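PDB 2PYX: tryptophan halogenase from Shewanella frigidimarina, which probably acts as an FAD-binding monooxygenase-type flavoenzyme that halogenates tryptophan or a related substrate. Local coordinates for residues C98-S103 with S415-D420; G91-N96 with A106-H111; A278-W283 with V295-S300. All coordinates share one frame; numbering follows the deposited sequence. Where two conformers were deposited one is given.

Interaction 1. Residues C98-S103 with S415-D420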
ATOM      1  N   CYS A  98      -3.459 -17.559  12.327  1.00 11.54           N
ATOM      2  CA  CYS A  98      -4.482 -18.580  12.220  1.00 10.97           C
ATOM      3  C   CYS A  98      -4.923 -19.262  13.521  1.00 11.97           C
ATOM      4  O   CYS A  98      -6.098 -19.633  13.671  1.00 11.36           O
ATOM      5  CB  CYS A  98      -4.070 -19.691  11.265  1.00 11.65           C
ATOM      6  SG  CYS A  98      -3.767 -19.129   9.600  1.00 13.61           S
ATOM      7  N   LYS A  99      -3.951 -19.494  14.412  1.00 11.96           N
ATOM      8  CA  LYS A  99      -4.218 -20.297  15.606  1.00 13.73           C
ATOM      9  C   LYS A  99      -3.623 -19.619  16.829  1.00 13.03           C
ATOM     10  O   LYS A  99      -2.687 -18.850  16.719  1.00 13.17           O
ATOM     11  CB  LYS A  99      -3.569 -21.669  15.441  1.00 15.55           C
ATOM     12  CG  LYS A  99      -4.156 -22.567  14.352  1.00 19.77           C
ATOM     13  CD  LYS A  99      -3.176 -23.718  14.111  1.00 28.68           C
ATOM     14  CE  LYS A  99      -3.569 -24.666  12.994  1.00 36.13           C
ATOM     15  NZ  LYS A  99      -2.405 -25.587  12.674  1.00 36.82           N
ATOM     16  N   ASP A 100      -4.187 -19.930  18.000  1.00 13.84           N
ATOM     17  CA  ASP A 100      -3.545 -19.552  19.250  1.00 12.64           C
ATOM     18  C   ASP A 100      -2.151 -20.190  19.252  1.00 14.50           C
ATOM     19  O   ASP A 100      -2.054 -21.406  19.033  1.00 15.58           O
ATOM     20  CB  ASP A 100      -4.365 -20.054  20.423  1.00 14.66           C
ATOM     21  CG  ASP A 100      -5.692 -19.362  20.516  1.00 12.89           C
ATOM     22  OD1 ASP A 100      -5.662 -18.147  20.710  1.00 20.04           O
ATOM     23  OD2 ASP A 100      -6.711 -20.027  20.376  1.00 17.82           O
ATOM     24  N   PRO A 101      -1.101 -19.384  19.434  1.00 14.77           N
ATOM     25  CA  PRO A 101       0.264 -19.907  19.290  1.00 16.95           C
ATOM     26  C   PRO A 101       0.617 -21.087  20.210  1.00 17.16           C
ATOM     27  O   PRO A 101       0.250 -21.088  21.402  1.00 18.65           O
ATOM     28  CB  PRO A 101       1.129 -18.701  19.568  1.00 20.13           C
ATOM     29  CG  PRO A 101       0.268 -17.543  19.148  1.00 19.68           C
ATOM     30  CD  PRO A 101      -1.066 -17.928  19.650  1.00 14.19           C
ATOM     31  N   GLN A 102       1.240 -22.108  19.616  1.00 17.43           N
ATOM     32  CA  GLN A 102       1.780 -23.260  20.356  1.00 17.35           C
ATOM     33  C   GLN A 102       3.246 -23.389  19.943  1.00 18.49           C
ATOM     34  O   GLN A 102       3.602 -23.215  18.770  1.00 17.50           O
ATOM     35  CB  GLN A 102       1.016 -24.526  20.041  1.00 18.61           C
ATOM     36  CG  GLN A 102      -0.356 -24.656  20.683  1.00 18.25           C
ATOM     37  CD  GLN A 102      -1.012 -25.961  20.293  1.00 23.96           C
ATOM     38  OE1 GLN A 102      -1.399 -26.144  19.137  1.00 31.88           O
ATOM     39  NE2 GLN A 102      -1.086 -26.894  21.221  1.00 26.05           N
ATOM     40  N   SER A 103       4.114 -23.724  20.889  1.00 18.57           N
ATOM     41  CA  SER A 103       5.555 -23.699  20.653  1.00 19.58           C
ATOM     42  C   SER A 103       6.034 -24.660  19.562  1.00 18.31           C
ATOM     43  O   SER A 103       7.050 -24.409  18.910  1.00 18.94           O
ATOM     44  CB  SER A 103       6.278 -24.031  21.964  1.00 22.16           C
ATOM     45  OG  SER A 103       5.800 -25.260  22.525  1.00 19.93           O
ATOM     46  N   SER A 415      -9.552 -16.393  11.016  1.00  8.54           N
ATOM     47  CA  SER A 415      -8.718 -16.971  12.064  1.00  8.61           C
ATOM     48  C   SER A 415      -9.498 -17.989  12.884  1.00  9.08           C
ATOM     49  O   SER A 415     -10.726 -17.928  12.989  1.00  9.77           O
ATOM     50  CB  SER A 415      -8.211 -15.870  13.021  1.00 10.08           C
ATOM     51  OG  SER A 415      -7.296 -16.441  13.964  1.00 11.21           O
ATOM     52  N   GLN A 416      -8.740 -18.906  13.500  1.00 10.62           N
ATOM     53  CA  GLN A 416      -9.312 -19.854  14.457  0.50 12.17           C
ATOM     54  C   GLN A 416      -8.869 -19.514  15.876  1.00 13.45           C
ATOM     55  O   GLN A 416      -9.118 -20.282  16.829  1.00 14.79           O
ATOM     56  CB  GLN A 416      -8.935 -21.295  14.098  0.50 14.45           C
ATOM     57  CG  GLN A 416      -9.564 -21.759  12.798  0.50 16.86           C
ATOM     58  CD  GLN A 416      -9.394 -23.254  12.582  0.50 29.64           C
ATOM     59  OE1 GLN A 416      -8.298 -23.793  12.759  0.50 26.08           O
ATOM     60  NE2 GLN A 416     -10.482 -23.930  12.211  0.50 32.64           N
ATOM     61  N   ARG A 417      -8.230 -18.377  16.048  1.00 10.74           N
ATOM     62  CA  ARG A 417      -7.809 -17.947  17.394  1.00 10.71           C
ATOM     63  C   ARG A 417      -9.014 -17.842  18.335  1.00 13.30           C
ATOM     64  O   ARG A 417     -10.028 -17.264  17.995  1.00 13.04           O
ATOM     65  CB  ARG A 417      -7.088 -16.624  17.340  1.00 12.83           C
ATOM     66  CG  ARG A 417      -5.666 -16.684  16.946  1.00  9.69           C
ATOM     67  CD  ARG A 417      -5.097 -15.337  16.622  1.00 15.47           C
ATOM     68  NE  ARG A 417      -3.654 -15.239  16.682  1.00 14.62           N
ATOM     69  CZ  ARG A 417      -2.962 -14.945  17.793  1.00 13.77           C
ATOM     70  NH1 ARG A 417      -3.589 -14.689  18.941  1.00 14.62           N
ATOM     71  NH2 ARG A 417      -1.656 -14.844  17.756  1.00 13.19           N
ATOM     72  N   GLN A 418      -8.852 -18.409  19.535  1.00 14.12           N
ATOM     73  CA  GLN A 418      -9.933 -18.534  20.525  0.50 15.63           C
ATOM     74  C   GLN A 418      -9.583 -17.934  21.882  1.00 13.60           C
ATOM     75  O   GLN A 418     -10.500 -17.607  22.639  1.00 16.82           O
ATOM     76  CB  GLN A 418     -10.307 -20.004  20.764  0.50 17.09           C
ATOM     77  CG  GLN A 418     -11.065 -20.664  19.633  0.50 22.77           C
ATOM     78  CD  GLN A 418     -12.505 -20.159  19.480  0.50 25.89           C
ATOM     79  OE1 GLN A 418     -12.941 -19.230  20.175  0.50 33.53           O
ATOM     80  NE2 GLN A 418     -13.246 -20.773  18.565  0.50 36.60           N
ATOM     81  N   GLU A 419      -8.300 -17.756  22.201  1.00 13.89           N
ATOM     82  CA  GLU A 419      -7.939 -17.393  23.596  1.00 16.18           C
ATOM     83  C   GLU A 419      -8.287 -15.962  23.971  1.00 16.56           C
ATOM     84  O   GLU A 419      -8.556 -15.656  25.154  1.00 15.93           O
ATOM     85  CB  GLU A 419      -6.457 -17.650  23.872  1.00 19.01           C
ATOM     86  CG  GLU A 419      -6.126 -19.129  23.896  1.00 27.87           C
ATOM     87  CD  GLU A 419      -6.918 -19.864  24.960  1.00 42.88           C
ATOM     88  OE1 GLU A 419      -6.786 -19.471  26.144  1.00 45.28           O
ATOM     89  OE2 GLU A 419      -7.676 -20.809  24.609  1.00 47.86           O
ATOM     90  N   ASP A 420      -8.302 -15.076  22.980  1.00 12.15           N
ATOM     91  CA  ASP A 420      -8.470 -13.662  23.231  1.00  9.97           C
ATOM     92  C   ASP A 420      -9.790 -13.117  22.698  1.00 10.61           C
ATOM     93  O   ASP A 420     -10.198 -13.381  21.546  1.00 10.09           O
ATOM     94  CB  ASP A 420      -7.344 -12.877  22.587  1.00 11.87           C
ATOM     95  CG  ASP A 420      -5.991 -13.287  23.096  1.00 15.61           C
ATOM     96  OD1 ASP A 420      -5.736 -12.995  24.301  1.00 14.65           O
ATOM     97  OD2 ASP A 420      -5.218 -13.866  22.295  1.00 15.38           O
TER
HETATM   98  O   HOH W   1      -6.318 -15.478  20.431  1.00 14.17           O
HETATM   99  O   HOH W   2      -6.448 -21.701  17.685  1.00 23.95           O

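Interaction 2. Residues G91-N96 with A106-H111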
ATOM      1  N   GLY A  91       6.015  -9.163  -0.879  1.00 11.03           N
ATOM      2  CA  GLY A  91       4.689  -9.443  -0.322  1.00  9.32           C
ATOM      3  C   GLY A  91       4.694  -9.281   1.181  1.00 10.61           C
ATOM      4  O   GLY A  91       5.533  -8.565   1.733  1.00 10.83           O
ATOM      5  N   SER A  92       3.693  -9.884   1.817  1.00  9.91           N
ATOM      6  CA  SER A  92       3.515  -9.883   3.268  1.00  9.76           C
ATOM      7  C   SER A  92       3.438 -11.311   3.764  1.00 10.97           C
ATOM      8  O   SER A  92       2.696 -12.128   3.219  1.00 11.24           O
ATOM      9  CB  SER A  92       2.224  -9.183   3.677  1.00 11.98           C
ATOM     10  OG  SER A  92       2.235  -7.799   3.361  1.00 14.68           O
ATOM     11  N   ARG A  93       4.240 -11.598   4.792  1.00 11.05           N
ATOM     12  CA  ARG A  93       4.177 -12.884   5.454  0.50 11.48           C
ATOM     13  C   ARG A  93       3.483 -12.721   6.788  1.00 11.04           C
ATOM     14  O   ARG A  93       3.874 -11.886   7.610  1.00 11.28           O
ATOM     15  CB  ARG A  93       5.543 -13.499   5.680  0.50 10.18           C
ATOM     16  CG  ARG A  93       5.459 -14.952   6.168  0.50 11.09           C
ATOM     17  CD  ARG A  93       6.817 -15.567   6.322  0.50 15.43           C
ATOM     18  NE  ARG A  93       7.586 -15.520   5.085  0.50 22.72           N
ATOM     19  CZ  ARG A  93       7.390 -16.323   4.042  0.50 25.98           C
ATOM     20  NH1 ARG A  93       6.445 -17.239   4.081  0.50 20.90           N
ATOM     21  NH2 ARG A  93       8.141 -16.203   2.955  0.50 30.12           N
ATOM     22  N   PHE A  94       2.448 -13.525   6.964  1.00 10.53           N
ATOM     23  CA  PHE A  94       1.543 -13.469   8.121  1.00  9.33           C
ATOM     24  C   PHE A  94       1.880 -14.639   9.056  1.00 10.49           C
ATOM     25  O   PHE A  94       1.765 -15.799   8.653  1.00 11.60           O
ATOM     26  CB  PHE A  94       0.103 -13.509   7.638  1.00 10.32           C
ATOM     27  CG  PHE A  94      -0.259 -12.280   6.877  1.00  9.39           C
ATOM     28  CD1 PHE A  94      -0.550 -11.093   7.541  1.00  9.72           C
ATOM     29  CD2 PHE A  94      -0.241 -12.259   5.484  1.00  9.83           C
ATOM     30  CE1 PHE A  94      -0.827  -9.934   6.831  1.00  9.49           C
ATOM     31  CE2 PHE A  94      -0.523 -11.085   4.778  1.00 10.86           C
ATOM     32  CZ  PHE A  94      -0.841  -9.941   5.459  1.00  9.42           C
ATOM     33  N   ILE A  95       2.269 -14.301  10.286  1.00  9.91           N
ATOM     34  CA  ILE A  95       2.767 -15.252  11.259  1.00 11.41           C
ATOM     35  C   ILE A  95       1.785 -15.255  12.422  1.00 10.60           C
ATOM     36  O   ILE A  95       1.467 -14.196  12.945  1.00  9.72           O
ATOM     37  CB  ILE A  95       4.185 -14.850  11.682  1.00 11.77           C
ATOM     38  CG1 ILE A  95       5.079 -14.759  10.426  1.00 13.01           C
ATOM     39  CG2 ILE A  95       4.735 -15.829  12.693  1.00 11.87           C
ATOM     40  CD1 ILE A  95       6.385 -14.081  10.668  1.00 19.23           C
ATOM     41  N   ASN A  96       1.377 -16.444  12.861  1.00 11.50           N
ATOM     42  CA  ASN A  96       0.530 -16.648  14.022  1.00 10.25           C
ATOM     43  C   ASN A  96      -0.865 -16.029  13.928  1.00 11.47           C
ATOM     44  O   ASN A  96      -1.505 -15.793  14.929  1.00 10.98           O
ATOM     45  CB  ASN A  96       1.234 -16.194  15.309  1.00 11.05           C
ATOM     46  CG  ASN A  96       2.457 -17.024  15.633  1.00 13.19           C
ATOM     47  OD1 ASN A  96       2.655 -18.085  15.062  1.00 17.13           O
ATOM     48  ND2 ASN A  96       3.306 -16.488  16.486  1.00 16.27           N
ATOM     49  N   ALA A 106       4.098 -24.545  13.771  1.00 17.92           N
ATOM     50  CA  ALA A 106       4.361 -23.455  12.824  1.00 18.75           C
ATOM     51  C   ALA A 106       3.041 -22.927  12.273  1.00 15.94           C
ATOM     52  O   ALA A 106       2.130 -23.671  11.938  1.00 17.64           O
ATOM     53  CB  ALA A 106       5.241 -23.933  11.693  1.00 19.42           C
ATOM     54  N   ASP A 107       2.949 -21.602  12.215  1.00 14.82           N
ATOM     55  CA  ASP A 107       1.764 -20.903  11.677  1.00 13.67           C
ATOM     56  C   ASP A 107       2.231 -19.660  10.914  1.00 11.20           C
ATOM     57  O   ASP A 107       2.482 -18.591  11.463  1.00 12.01           O
ATOM     58  CB  ASP A 107       0.816 -20.531  12.814  1.00 12.87           C
ATOM     59  CG  ASP A 107      -0.392 -19.740  12.345  1.00 14.81           C
ATOM     60  OD1 ASP A 107      -0.617 -19.646  11.128  1.00 14.64           O
ATOM     61  OD2 ASP A 107      -1.129 -19.263  13.194  1.00 15.15           O
ATOM     62  N   SER A 108       2.346 -19.848   9.605  1.00 12.42           N
ATOM     63  CA  SER A 108       2.824 -18.796   8.733  1.00 12.46           C
ATOM     64  C   SER A 108       2.352 -19.073   7.327  1.00 12.23           C
ATOM     65  O   SER A 108       2.319 -20.224   6.854  1.00 13.95           O
ATOM     66  CB  SER A 108       4.330 -18.819   8.785  1.00 17.13           C
ATOM     67  OG  SER A 108       4.905 -17.846   7.969  1.00 19.07           O
ATOM     68  N   TYR A 109       1.971 -17.994   6.658  1.00 11.17           N
ATOM     69  CA  TYR A 109       1.686 -18.096   5.230  1.00  9.68           C
ATOM     70  C   TYR A 109       2.105 -16.804   4.523  1.00  9.46           C
ATOM     71  O   TYR A 109       2.289 -15.764   5.154  1.00  9.90           O
ATOM     72  CB  TYR A 109       0.212 -18.421   4.985  1.00 11.29           C
ATOM     73  CG  TYR A 109      -0.694 -17.217   5.088  1.00 10.68           C
ATOM     74  CD1 TYR A 109      -0.937 -16.407   3.991  1.00 10.42           C
ATOM     75  CD2 TYR A 109      -1.266 -16.837   6.302  1.00  9.18           C
ATOM     76  CE1 TYR A 109      -1.778 -15.308   4.075  1.00  8.29           C
ATOM     77  CE2 TYR A 109      -2.092 -15.701   6.409  1.00  8.98           C
ATOM     78  CZ  TYR A 109      -2.325 -14.926   5.284  1.00  9.47           C
ATOM     79  OH  TYR A 109      -3.142 -13.804   5.389  1.00 11.35           O
ATOM     80  N   LEU A 110       2.268 -16.908   3.205  1.00 10.91           N
ATOM     81  CA  LEU A 110       2.676 -15.784   2.374  1.00 11.56           C
ATOM     82  C   LEU A 110       1.559 -15.281   1.482  1.00 10.67           C
ATOM     83  O   LEU A 110       0.836 -16.075   0.887  1.00 11.60           O
ATOM     84  CB  LEU A 110       3.865 -16.162   1.462  1.00 10.80           C
ATOM     85  CG  LEU A 110       4.461 -14.984   0.674  1.00 13.28           C
ATOM     86  CD1 LEU A 110       5.080 -13.878   1.534  1.00 16.83           C
ATOM     87  CD2 LEU A 110       5.461 -15.517  -0.363  1.00 14.58           C
ATOM     88  N   HIS A 111       1.436 -13.954   1.419  1.00  9.21           N
ATOM     89  CA  HIS A 111       0.657 -13.276   0.408  1.00  8.93           C
ATOM     90  C   HIS A 111       1.675 -12.635  -0.511  1.00  6.86           C
ATOM     91  O   HIS A 111       2.182 -11.561  -0.223  1.00  9.57           O
ATOM     92  CB  HIS A 111      -0.326 -12.251   1.013  1.00  8.82           C
ATOM     93  CG  HIS A 111      -1.027 -11.405  -0.008  1.00 10.80           C
ATOM     94  ND1 HIS A 111      -1.678 -10.234   0.316  1.00 13.56           N
ATOM     95  CD2 HIS A 111      -1.121 -11.521  -1.355  1.00 11.37           C
ATOM     96  CE1 HIS A 111      -2.177  -9.691  -0.780  1.00 14.90           C
ATOM     97  NE2 HIS A 111      -1.841 -10.444  -1.811  1.00 11.38           N
TER
HETATM   98  O   HOH W   3      -0.489 -16.966  10.120  1.00 10.80           O
HETATM   99  O   HOH W   4       4.637 -19.808  13.944  1.00 24.91           O

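Interaction 3. Residues A278-W283 with V295-S300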
ATOM      1  N   ALA A 278       0.664 -11.712  14.370  1.00  9.25           N
ATOM      2  CA  ALA A 278      -0.524 -11.495  15.177  1.00 10.06           C
ATOM      3  C   ALA A 278      -0.196 -11.594  16.659  1.00 10.34           C
ATOM      4  O   ALA A 278       0.635 -12.418  17.052  1.00 11.64           O
ATOM      5  CB  ALA A 278      -1.636 -12.478  14.832  1.00 10.71           C
ATOM      6  N   GLN A 279      -0.873 -10.744  17.430  1.00  9.26           N
ATOM      7  CA  GLN A 279      -0.720 -10.622  18.880  1.00  9.41           C
ATOM      8  C   GLN A 279      -2.105 -10.753  19.517  1.00 10.17           C
ATOM      9  O   GLN A 279      -3.115 -10.871  18.778  1.00 10.95           O
ATOM     10  CB  GLN A 279      -0.063  -9.285  19.223  1.00 10.26           C
ATOM     11  CG  GLN A 279       1.241  -9.004  18.520  1.00 11.07           C
ATOM     12  CD  GLN A 279       2.338  -9.981  18.904  1.00 13.45           C
ATOM     13  OE1 GLN A 279       2.476 -10.337  20.097  1.00 13.52           O
ATOM     14  NE2 GLN A 279       3.124 -10.440  17.907  1.00 14.27           N
ATOM     15  N   PRO A 280      -2.200 -10.762  20.868  1.00  9.01           N
ATOM     16  CA  PRO A 280      -3.521 -10.910  21.482  1.00  9.16           C
ATOM     17  C   PRO A 280      -4.562  -9.858  21.092  1.00  7.23           C
ATOM     18  O   PRO A 280      -5.753 -10.201  21.088  1.00  9.88           O
ATOM     19  CB  PRO A 280      -3.206 -10.891  22.984  1.00 12.02           C
ATOM     20  CG  PRO A 280      -1.814 -11.469  23.052  1.00 12.51           C
ATOM     21  CD  PRO A 280      -1.108 -10.861  21.872  1.00 11.85           C
ATOM     22  N   ASN A 281      -4.112  -8.638  20.809  1.00  8.65           N
ATOM     23  CA  ASN A 281      -5.013  -7.523  20.583  1.00  9.24           C
ATOM     24  C   ASN A 281      -4.691  -6.706  19.346  1.00  8.38           C
ATOM     25  O   ASN A 281      -5.029  -5.519  19.292  1.00  8.44           O
ATOM     26  CB  ASN A 281      -5.082  -6.643  21.840  1.00  8.88           C
ATOM     27  CG  ASN A 281      -5.715  -7.372  22.979  1.00  8.01           C
ATOM     28  OD1 ASN A 281      -6.888  -7.679  22.929  1.00 11.17           O
ATOM     29  ND2 ASN A 281      -4.940  -7.667  24.020  1.00 12.19           N
ATOM     30  N   GLY A 282      -4.052  -7.344  18.373  1.00  8.66           N
ATOM     31  CA  GLY A 282      -3.679  -6.677  17.144  1.00  7.61           C
ATOM     32  C   GLY A 282      -2.578  -7.459  16.449  1.00  8.45           C
ATOM     33  O   GLY A 282      -2.565  -8.681  16.484  1.00  8.59           O
ATOM     34  N   TRP A 283      -1.662  -6.757  15.818  1.00  8.55           N
ATOM     35  CA  TRP A 283      -0.573  -7.404  15.092  1.00  8.48           C
ATOM     36  C   TRP A 283       0.595  -6.457  15.025  1.00  8.99           C
ATOM     37  O   TRP A 283       0.442  -5.222  15.084  1.00  7.84           O
ATOM     38  CB  TRP A 283      -1.037  -7.844  13.693  1.00  8.30           C
ATOM     39  CG  TRP A 283      -1.489  -6.721  12.813  1.00  8.21           C
ATOM     40  CD1 TRP A 283      -2.745  -6.120  12.769  1.00 11.09           C
ATOM     41  CD2 TRP A 283      -0.700  -6.049  11.823  1.00  6.54           C
ATOM     42  NE1 TRP A 283      -2.738  -5.116  11.831  1.00 10.99           N
ATOM     43  CE2 TRP A 283      -1.512  -5.062  11.225  1.00  9.88           C
ATOM     44  CE3 TRP A 283       0.614  -6.180  11.374  1.00 10.52           C
ATOM     45  CZ2 TRP A 283      -1.036  -4.200  10.223  1.00 11.84           C
ATOM     46  CZ3 TRP A 283       1.070  -5.378  10.328  1.00 12.64           C
ATOM     47  CH2 TRP A 283       0.239  -4.391   9.765  1.00 11.68           C
ATOM     48  N   VAL A 295       9.367  -1.315  13.238  1.00 13.71           N
ATOM     49  CA  VAL A 295       8.463  -2.262  13.904  1.00 14.24           C
ATOM     50  C   VAL A 295       7.320  -1.470  14.546  1.00 12.90           C
ATOM     51  O   VAL A 295       7.536  -0.391  15.075  1.00 12.85           O
ATOM     52  CB  VAL A 295       9.206  -3.121  14.969  1.00 14.23           C
ATOM     53  CG1 VAL A 295       8.263  -4.018  15.726  1.00 14.76           C
ATOM     54  CG2 VAL A 295      10.260  -3.975  14.308  1.00 15.34           C
ATOM     55  N   GLY A 296       6.083  -2.001  14.479  1.00 12.24           N
ATOM     56  CA  GLY A 296       4.983  -1.358  15.161  1.00 12.03           C
ATOM     57  C   GLY A 296       3.894  -2.316  15.543  1.00 11.79           C
ATOM     58  O   GLY A 296       3.623  -3.256  14.806  1.00 12.06           O
ATOM     59  N   TYR A 297       3.260  -2.063  16.691  1.00 10.19           N
ATOM     60  CA  TYR A 297       2.144  -2.849  17.136  1.00  8.64           C
ATOM     61  C   TYR A 297       0.877  -2.018  16.853  1.00  8.87           C
ATOM     62  O   TYR A 297       0.705  -0.910  17.365  1.00  9.90           O
ATOM     63  CB  TYR A 297       2.236  -3.103  18.642  1.00  9.85           C
ATOM     64  CG  TYR A 297       1.190  -4.006  19.249  1.00  9.47           C
ATOM     65  CD1 TYR A 297       0.399  -4.848  18.476  1.00  7.79           C
ATOM     66  CD2 TYR A 297       1.005  -4.043  20.624  1.00 11.00           C
ATOM     67  CE1 TYR A 297      -0.573  -5.705  19.092  1.00  7.81           C
ATOM     68  CE2 TYR A 297       0.053  -4.858  21.206  1.00 10.68           C
ATOM     69  CZ  TYR A 297      -0.717  -5.713  20.462  1.00  8.66           C
ATOM     70  OH  TYR A 297      -1.640  -6.548  20.991  1.00 10.61           O
ATOM     71  N   VAL A 298       0.029  -2.560  15.964  1.00  8.30           N
ATOM     72  CA  VAL A 298      -1.303  -2.045  15.669  1.00  8.33           C
ATOM     73  C   VAL A 298      -2.255  -2.764  16.591  1.00  7.15           C
ATOM     74  O   VAL A 298      -2.306  -3.988  16.582  1.00  7.51           O
ATOM     75  CB  VAL A 298      -1.649  -2.372  14.205  1.00  8.81           C
ATOM     76  CG1 VAL A 298      -3.117  -2.092  13.918  1.00  8.64           C
ATOM     77  CG2 VAL A 298      -0.729  -1.635  13.276  1.00  9.87           C
ATOM     78  N   TYR A 299      -3.053  -2.008  17.330  1.00  7.44           N
ATOM     79  CA  TYR A 299      -3.911  -2.626  18.332  1.00  7.83           C
ATOM     80  C   TYR A 299      -5.191  -1.811  18.611  1.00  7.74           C
ATOM     81  O   TYR A 299      -5.329  -0.671  18.169  1.00  8.08           O
ATOM     82  CB  TYR A 299      -3.133  -2.889  19.635  1.00  7.95           C
ATOM     83  CG  TYR A 299      -2.630  -1.689  20.359  1.00  7.62           C
ATOM     84  CD1 TYR A 299      -1.410  -1.151  20.047  1.00  8.07           C
ATOM     85  CD2 TYR A 299      -3.363  -1.100  21.396  1.00 10.21           C
ATOM     86  CE1 TYR A 299      -0.928  -0.029  20.692  1.00  9.69           C
ATOM     87  CE2 TYR A 299      -2.882   0.029  22.056  1.00  9.54           C
ATOM     88  CZ  TYR A 299      -1.631   0.539  21.732  1.00  9.52           C
ATOM     89  OH  TYR A 299      -1.149   1.673  22.374  1.00 13.80           O
ATOM     90  N   SER A 300      -6.100  -2.433  19.344  1.00  8.41           N
ATOM     91  CA  SER A 300      -7.411  -1.813  19.685  1.00  6.82           C
ATOM     92  C   SER A 300      -7.407  -1.345  21.118  1.00  7.04           C
ATOM     93  O   SER A 300      -7.277  -2.178  22.016  1.00  8.22           O
ATOM     94  CB  SER A 300      -8.489  -2.841  19.513  1.00  9.05           C
ATOM     95  OG  SER A 300      -9.727  -2.384  20.012  1.00  9.61           O
TER

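Interaction 1. Residues C98-S103 with S415-D420
D100 reaches across to the loop 415-420 and holds two successive backbone amides with one carboxylate. D100 OD2 accepts from Q418 N at 2.8 Å and D100 OD1 from E419 N at 3.1 Å, both on their syn sides and both somewhat out of the carboxylate plane. D100 CG lies beside the backbone N and anti to the carbonyl carbon (chi1 -67°), which puts the two oxygens before the amides. E419 crosses D100 at about a right angle: E419 CG packs 3.4 Å from D100 CG, and the two carboxylate planes are turned 78° apart, with like charges close together.

R417, extended from CG to NE, crosses P101 at about a right angle. P101 CD and K99 O lie over one face of its guanidinium, and P101 CG is 3.6 Å from R417 NH2. R417 NE bonds to N96 O and W423 adds a cation-pi contact. A water accepts from R417 NH1 and donates to D100 OD1 and D420 OD2, and would probably soften the repulsion between those two carboxylates.

Earlier in both loops, Q416 N donates to C98 O at 2.7 Å, while S415 OG, also hydrogen-bonded to W97 O, accepts from R417 N at 3.0 Å. That last bond makes an ST turn, and the contact as a whole exemplifies two irregular loops joined by an aspartate that accepts from consecutive main-chain amides, here just ahead of helix 421-425.

Interaction 2. Residues G91-N96 with A106-H111
The rings of F94 and Y109 are tilted 24° and displaced so far that little of one faces the other, centroids 5.2 Å apart. Two touches are equally near: F94 CB sits 3.3 Å from Y109 CE2, and F94 CD2 meets Y109 OH at the same distance. Y109 CG stands between the backbone N and the carbonyl carbon (chi1 80°), which swings the ring toward F94. At the edge of the F94 ring, in its plane, is H111 CB.

On the opposite side of the sheet R93 presents a second flat group. L110 CD1 lies over one face of its guanidinium, offset toward the rim, and S108 OG lies at its edge; R93 NH1 bonds to Q145.

The backbones pair as antiparallel strands. F94 N donates to Y109 O at 2.9 Å and H111 N to S92 O at 2.9 Å, both nearly straight, and N96 N to D107 O carries the pairing past the strand ends. The backbone angles of G91 would jam a side chain against the preceding carbonyl.

H111 bonds to S464 and to E361, the predicted tryptophan-binding residue. Strand 274-279 pairs with the other edge of strand 87-95, helix 144-149 packs on R93 and L110, and H411 and W97 meet the F94 ring edge-to-face.

Interaction 3. Residues A278-W283 with V295-S300
The hairpin of strands 282-288 and 292-299 begins here, right after the type I beta turn Q279-G282 that leads into it from strand 274-279. The pairing is antiparallel: W283 and V298 form a hydrogen-bonded pair, with V298 N to W283 O at 2.8 Å and W283 N to V298 O at 2.9 Å. Past it, S300 N reaches N281 O at 3.3 Å; the donor sits almost in line with the C=O bond, though the N-H itself is bent away from it.

W283 and V298 lie side by side on one face of the sheet. V298 CB sits over one face of the indole, 4.0 Å from the centroid of the W283 five-membered ring, a CH-pi contact, and V298 CG2 meets W283 CZ2. The indole NE1 bonds to E358.

On the other side Y297 spans the turn. With CG anti to the backbone N (chi1 -175°), its ring is carried across the hairpin so that the backbone of G282 and W283 lines its edge, while Q279 CB approaches Y297 CE1 at 3.6 Å and Y299 CB lies over one face, toward the rim. At the far end, Y297 OH accepts from N281 N at 3.2 Å, in a rather bent bond (135°). Replacing Y297 with an alanine would probably leave the amide of N281 without this acceptor and open a gap beside the turn next to Q279 CB. A side chain on G282 would collide with V298 O. With strand 274-279 before the turn, the three strands make an antiparallel beta-meander, whose tight first connection is clasped here by a tyrosine.

In the fold
Following the chain from the N terminus, the first of these contacts, interaction 2, opens in strand 87-95; the loop 98-103, the first half of interaction 1, comes next. Interaction 2 closes at 106-111, making a short hairpin with that loop in its connection. Interaction 3 follows and closes on itself between 278 and 300. Only at 415-420, after helix 383-413, does the chain return to complete interaction 1, which thus crosses interaction 2 and encloses interaction 3. The three meet physically: I95 and A278 pair between neighbouring strands of one sheet, and R417 bonds to N96 while packing against A278. The late loop thereby ties the hairpin's connection to the end of strand 274-279 and the turn that follows it.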